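Long-range contacts in putative glutathione transferase (Sphingobium chlorophenolicum, PDB 4FQU), which catalyses the glutathione-dependent reduction of glutathionyl-hydroquinones to hydroquinones and takes part in the breakdown of the pollutant pentachlorophenol: residues G82-T87 and Y104-Y109; N78-E83 and Y286-S291. All coordinates share one frame; numbering follows the deposited sequence.

Both contacts use the long loop that follows strand 73-76 of the thioredoxin-like domain, and they share Gly-82 and Glu-83. Contact 1 stays within that domain: 82-87 meets the start of helix 106-112, partly buried, through an amide-on-ring stack, a leucine against a tryptophan and one backbone hydrogen bond. Contact 2 lies at the surface and is smaller; there 78-83 meets the end of helix 278-287, more than 200 residues further along the chain, mainly through a serine hydroxyl and a tyrosine ring edge. The two meet where Thr-87 O lies 2.9 Å from Asn-78 N, a probable hydrogen bond, and where the Trp-86 ring packs against Met-81 SD.

Contact 1 (G82-T87 and Y104-Y109); sequences GENGWT and YLYQVY
The side-chain amide of Asn-84 lies flat on one face of the Tyr-104 ring, the two planes only 6° apart, while Thr-87 CB sits at the edge of that ring. The Tyr-106 ring has Tyr-104 CB over one face and Asn-84 ND2 at its edge, in plane, so Asn-84 touches both tyrosines, the first with its flat side and the second with ND2. This is a loop-to-helix contact in the thioredoxin-like N-terminal domain of a Xi-class glutathione transferase: a type I beta turn from Gly-82 to Gly-85 presents Asn-84 to the residues that lead into helix 106-112. The backbone sets Asn-84 CB 3.9 Å from the centroid of the Tyr-104 ring, a CH-pi contact over the face. CG, anti to the carbonyl carbon (chi1 -54°), then lays the amide over the ring, with Asn-84 CG 3.7 Å from Tyr-104 CZ. Asn-84 ND2 comes to 3.7 Å from Tyr-106 OH. Outside the pair, the Tyr-106 ring stacks with Trp-9, whose indole NE1 hydrogen-bonds the carbonyl of Glu-83, tying the turn and Tyr-106 to the N-terminal region.

Next along both segments, the side chains of Leu-105 and Trp-86 lie side by side and point the same way. Leu-105 CG stands anti to its backbone N (chi1 -178°), and CD2 packs 3.5 Å from Trp-86 CB, meeting the indole obliquely. Leu-105 also touches Ile-122, and Trp-86 stacks on His-284; Trp-86 and Ile-122 probably belong to the glutathione site, as in relatives, so the contact lies at its border. Gln-107 OE1 accepts from Tyr-104 N at 2.6 Å. Backbones join at a single bridge between Thr-87 and Tyr-104, and Leu-105 N donates to Trp-86 O at 2.8 Å.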
loop_
_atom_site.group_PDB
_atom_site.type_symbol
_atom_site.label_atom_id
_atom_site.label_comp_id
_atom_site.label_asym_id
_atom_site.label_seq_id
_atom_site.Cartn_x
_atom_site.Cartn_y
_atom_site.Cartn_z
ATOM N N GLY A 82 -0.967 18.195 11.676
ATOM C CA GLY A 82 -0.421 17.709 12.942
ATOM C C GLY A 82 -1.169 18.130 14.215
ATOM O O GLY A 82 -2.404 18.121 14.261
ATOM N N GLU A 83 -0.416 18.496 15.250
ATOM C CA GLU A 83 -0.967 18.804 16.568
ATOM C C GLU A 83 -2.130 19.750 16.497
ATOM O O GLU A 83 -3.100 19.604 17.259
ATOM C CB GLU A 83 0.070 19.475 17.447
ATOM C CG GLU A 83 1.163 18.595 17.968
ATOM C CD GLU A 83 2.159 19.387 18.789
ATOM O OE1 GLU A 83 2.590 18.850 19.844
ATOM O OE2 GLU A 83 2.498 20.541 18.377
ATOM N N ASN A 84 -2.008 20.741 15.612
ATOM C CA ASN A 84 -2.999 21.807 15.478
ATOM C C ASN A 84 -3.955 21.573 14.314
ATOM O O ASN A 84 -4.804 22.383 14.006
ATOM C CB ASN A 84 -2.322 23.178 15.348
ATOM C CG ASN A 84 -1.332 23.472 16.489
ATOM O OD1 ASN A 84 -0.155 23.146 16.374
ATOM N ND2 ASN A 84 -1.806 24.112 17.576
ATOM N N GLY A 85 -3.853 20.444 13.655
ATOM C CA GLY A 85 -4.713 20.245 12.510
ATOM C C GLY A 85 -4.357 21.137 11.340
ATOM O O GLY A 85 -3.223 21.597 11.199
ATOM N N TRP A 86 -5.321 21.370 10.471
ATOM C CA TRP A 86 -5.029 22.128 9.277
ATOM C C TRP A 86 -4.510 23.490 9.687
ATOM O O TRP A 86 -5.123 24.154 10.508
ATOM C CB TRP A 86 -6.293 22.305 8.462
ATOM C CG TRP A 86 -6.900 21.069 7.852
ATOM C CD1 TRP A 86 -8.142 20.601 8.073
ATOM C CD2 TRP A 86 -6.308 20.194 6.871
ATOM N NE1 TRP A 86 -8.361 19.472 7.315
ATOM C CE2 TRP A 86 -7.249 19.210 6.567
ATOM C CE3 TRP A 86 -5.073 20.142 6.238
ATOM C CZ2 TRP A 86 -7.006 18.203 5.649
ATOM C CZ3 TRP A 86 -4.832 19.102 5.320
ATOM C CH2 TRP A 86 -5.790 18.160 5.048
ATOM N N THR A 87 -3.397 23.903 9.086
ATOM C CA THR A 87 -2.636 25.088 9.472
ATOM C C THR A 87 -2.348 25.899 8.212
ATOM O O THR A 87 -2.409 25.375 7.107
ATOM C CB THR A 87 -1.270 24.699 10.078
ATOM O OG1 THR A 87 -0.258 25.446 9.434
ATOM C CG2 THR A 87 -0.892 23.307 9.734
ATOM N N TYR A 104 -3.644 28.836 12.283
ATOM C CA TYR A 104 -4.321 27.553 12.267
ATOM C C TYR A 104 -5.762 27.671 11.791
ATOM O O TYR A 104 -6.440 28.649 12.110
ATOM C CB TYR A 104 -4.329 27.011 13.672
ATOM C CG TYR A 104 -2.975 26.995 14.285
ATOM C CD1 TYR A 104 -1.954 26.318 13.673
ATOM C CD2 TYR A 104 -2.712 27.649 15.473
ATOM C CE1 TYR A 104 -0.694 26.283 14.221
ATOM C CE2 TYR A 104 -1.457 27.630 16.026
ATOM C CZ TYR A 104 -0.432 26.937 15.399
ATOM O OH TYR A 104 0.867 26.864 15.914
ATOM N N LEU A 105 -6.237 26.668 11.043
ATOM C CA LEU A 105 -7.615 26.676 10.536
ATOM C C LEU A 105 -8.585 26.823 11.660
ATOM O O LEU A 105 -9.516 27.586 11.546
ATOM C CB LEU A 105 -7.945 25.437 9.708
ATOM C CG LEU A 105 -9.328 25.275 9.049
ATOM C CD1 LEU A 105 -9.584 26.277 7.972
ATOM C CD2 LEU A 105 -9.441 23.856 8.464
ATOM N N TYR A 106 -8.354 26.107 12.760
ATOM C CA TYR A 106 -9.205 26.249 13.953
ATOM C C TYR A 106 -9.449 27.709 14.352
ATOM O O TYR A 106 -10.539 28.046 14.768
ATOM C CB TYR A 106 -8.768 25.350 15.136
ATOM C CG TYR A 106 -7.561 25.741 15.997
ATOM C CD1 TYR A 106 -7.555 26.887 16.757
ATOM C CD2 TYR A 106 -6.452 24.911 16.086
ATOM C CE1 TYR A 106 -6.477 27.214 17.560
ATOM C CE2 TYR A 106 -5.360 25.239 16.867
ATOM C CZ TYR A 106 -5.389 26.392 17.601
ATOM O OH TYR A 106 -4.319 26.731 18.379
ATOM N N GLN A 107 -8.466 28.589 14.184
ATOM C CA GLN A 107 -8.687 30.020 14.443
ATOM C C GLN A 107 -9.721 30.701 13.523
ATOM O O GLN A 107 -10.144 31.826 13.830
ATOM C CB GLN A 107 -7.383 30.828 14.349
ATOM C CG GLN A 107 -6.407 30.634 15.445
ATOM C CD GLN A 107 -5.034 31.011 15.018
ATOM O OE1 GLN A 107 -4.562 30.590 13.962
ATOM N NE2 GLN A 107 -4.379 31.832 15.813
ATOM N N VAL A 108 -10.087 30.080 12.393
ATOM C CA VAL A 108 -11.114 30.647 11.535
ATOM C C VAL A 108 -12.451 30.404 12.206
ATOM O O VAL A 108 -13.254 31.323 12.356
ATOM C CB VAL A 108 -11.146 30.042 10.123
ATOM C CG1 VAL A 108 -12.289 30.649 9.311
ATOM C CG2 VAL A 108 -9.840 30.282 9.402
ATOM N N TYR A 109 -12.684 29.174 12.651
ATOM C CA TYR A 109 -13.939 28.862 13.345
ATOM C C TYR A 109 -14.158 29.737 14.550
ATOM O O TYR A 109 -15.286 30.162 14.830
ATOM C CB TYR A 109 -14.014 27.400 13.760
ATOM C CG TYR A 109 -14.301 26.474 12.589
ATOM C CD1 TYR A 109 -13.296 26.078 11.694
ATOM C CD2 TYR A 109 -15.563 25.999 12.380
ATOM C CE1 TYR A 109 -13.556 25.230 10.642
ATOM C CE2 TYR A 109 -15.840 25.163 11.324
ATOM C CZ TYR A 109 -14.848 24.773 10.462
ATOM O OH TYR A 109 -15.215 23.941 9.433
#

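Contact 2 (N78-E83 and Y286-S291)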
loop_
_atom_site.group_PDB
_atom_site.type_symbol
_atom_site.label_atom_id
_atom_site.label_comp_id
_atom_site.label_asym_id
_atom_site.label_seq_id
_atom_site.Cartn_x
_atom_site.Cartn_y
_atom_site.Cartn_z
ATOM N N ASN A 78 -1.767 24.076 4.629
ATOM C CA ASN A 78 -0.583 23.231 4.510
ATOM C C ASN A 78 -0.937 21.748 4.409
ATOM O O ASN A 78 -1.957 21.324 4.924
ATOM C CB ASN A 78 0.322 23.476 5.717
ATOM C CG ASN A 78 1.693 22.856 5.560
ATOM O OD1 ASN A 78 1.823 21.625 5.550
ATOM N ND2 ASN A 78 2.727 23.694 5.468
ATOM N N ALA A 79 -0.104 20.957 3.741
ATOM C CA ALA A 79 -0.420 19.544 3.572
ATOM C C ALA A 79 -0.240 18.755 4.851
ATOM O O ALA A 79 -0.837 17.683 4.999
ATOM C CB ALA A 79 0.383 18.923 2.459
ATOM N N TYR A 80 0.595 19.257 5.762
ATOM C CA TYR A 80 0.823 18.537 6.997
ATOM C C TYR A 80 -0.226 18.932 8.010
ATOM O O TYR A 80 -0.269 20.099 8.435
ATOM C CB TYR A 80 2.227 18.785 7.561
ATOM C CG TYR A 80 2.464 18.092 8.904
ATOM C CD1 TYR A 80 2.496 16.714 8.983
ATOM C CD2 TYR A 80 2.601 18.818 10.097
ATOM C CE1 TYR A 80 2.674 16.052 10.201
ATOM C CE2 TYR A 80 2.787 18.162 11.341
ATOM C CZ TYR A 80 2.821 16.771 11.374
ATOM O OH TYR A 80 3.001 16.069 12.551
ATOM N N MET A 81 -1.060 17.954 8.385
ATOM C CA MET A 81 -2.038 18.070 9.464
ATOM C C MET A 81 -1.511 17.395 10.752
ATOM O O MET A 81 -1.571 16.177 10.890
ATOM C CB MET A 81 -3.354 17.448 9.004
ATOM C CG MET A 81 -4.499 17.403 9.993
ATOM S SD MET A 81 -5.940 16.607 9.206
ATOM C CE MET A 81 -7.160 17.134 10.412
ATOM N N GLY A 82 -0.967 18.195 11.676
ATOM C CA GLY A 82 -0.421 17.709 12.942
ATOM C C GLY A 82 -1.169 18.130 14.215
ATOM O O GLY A 82 -2.404 18.121 14.261
ATOM N N GLU A 83 -0.416 18.496 15.250
ATOM C CA GLU A 83 -0.967 18.804 16.568
ATOM C C GLU A 83 -2.130 19.750 16.497
ATOM O O GLU A 83 -3.100 19.604 17.259
ATOM C CB GLU A 83 0.070 19.475 17.447
ATOM C CG GLU A 83 1.163 18.595 17.968
ATOM C CD GLU A 83 2.159 19.387 18.789
ATOM O OE1 GLU A 83 2.590 18.850 19.844
ATOM O OE2 GLU A 83 2.498 20.541 18.377
ATOM N N TYR A 286 0.372 10.473 3.400
ATOM C CA TYR A 286 1.399 9.631 3.980
ATOM C C TYR A 286 2.071 10.229 5.243
ATOM O O TYR A 286 2.737 9.516 6.028
ATOM C CB TYR A 286 2.420 9.317 2.929
ATOM C CG TYR A 286 1.969 8.260 2.026
ATOM C CD1 TYR A 286 2.078 6.954 2.385
ATOM C CD2 TYR A 286 1.434 8.551 0.816
ATOM C CE1 TYR A 286 1.685 5.929 1.555
ATOM C CE2 TYR A 286 1.028 7.539 -0.052
ATOM C CZ TYR A 286 1.155 6.209 0.330
ATOM O OH TYR A 286 0.764 5.155 -0.494
ATOM N N GLY A 287 1.881 11.522 5.453
ATOM C CA GLY A 287 2.747 12.224 6.364
ATOM C C GLY A 287 1.974 12.693 7.540
ATOM O O GLY A 287 2.572 13.202 8.490
ATOM N N SER A 288 0.651 12.505 7.472
ATOM C CA SER A 288 -0.282 13.029 8.492
ATOM C C SER A 288 -1.097 11.966 9.242
ATOM O O SER A 288 -1.923 12.310 10.081
ATOM C CB SER A 288 -1.279 14.006 7.882
ATOM O OG SER A 288 -0.760 15.311 7.849
ATOM N N HIS A 289 -0.862 10.690 8.941
ATOM C CA HIS A 289 -1.641 9.589 9.506
ATOM C C HIS A 289 -0.707 8.592 10.171
ATOM O O HIS A 289 -0.375 7.567 9.582
ATOM C CB HIS A 289 -2.342 8.816 8.391
ATOM C CG HIS A 289 -3.432 9.558 7.707
ATOM N ND1 HIS A 289 -3.900 10.778 8.146
ATOM C CD2 HIS A 289 -4.164 9.245 6.613
ATOM C CE1 HIS A 289 -4.870 11.188 7.349
ATOM N NE2 HIS A 289 -5.047 10.277 6.407
ATOM N N PRO A 290 -0.293 8.848 11.401
ATOM C CA PRO A 290 0.687 7.902 11.928
ATOM C C PRO A 290 0.063 6.570 12.427
ATOM O O PRO A 290 0.748 5.560 12.363
ATOM C CB PRO A 290 1.353 8.701 13.039
ATOM C CG PRO A 290 0.554 9.991 13.154
ATOM C CD PRO A 290 -0.706 9.809 12.410
ATOM N N SER A 291 -1.176 6.574 12.915
ATOM C CA SER A 291 -1.983 5.372 13.115
ATOM C C SER A 291 -1.795 4.370 11.983
ATOM O O SER A 291 -1.709 3.165 12.223
ATOM C CB SER A 291 -3.476 5.743 13.150
ATOM O OG SER A 291 -3.700 7.042 12.536
#
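Ser-288 OG accepts a hydrogen bond from Met-81 N at 2.7 Å, the N-H pointing at it at 152°, and lies 3.3 Å from Met-81 O. The serine hydroxyl thus sits against the backbone of a loop in the thioredoxin-like domain, while Ser-288 itself lies near the C-terminal end of helix 278-287, in the C-terminal helical part: a surface link between the two halves of the glutathione transferase fold. Beside it, the Tyr-80 ring turns its edge to Gly-287. CG anti to the backbone N (chi1 177°) carries the ring to the carbonyl of Gly-287, whose O lies in the ring plane, whereas the Gly-82 N lies over one ring face. Within the loop, an Asx turn holds the start: Asn-78 OD1 accepts from Tyr-80 N at 2.7 Å, in the carbonyl plane. The extended side chain of Met-81 touches His-284 of helix 278-287, whose ND1 also hydrogen-bonds Ala-79 O. The nearest approach of the tyrosine ring to Gly-287 is at CE1 of Tyr-80, 3.3 Å from Gly-287 O.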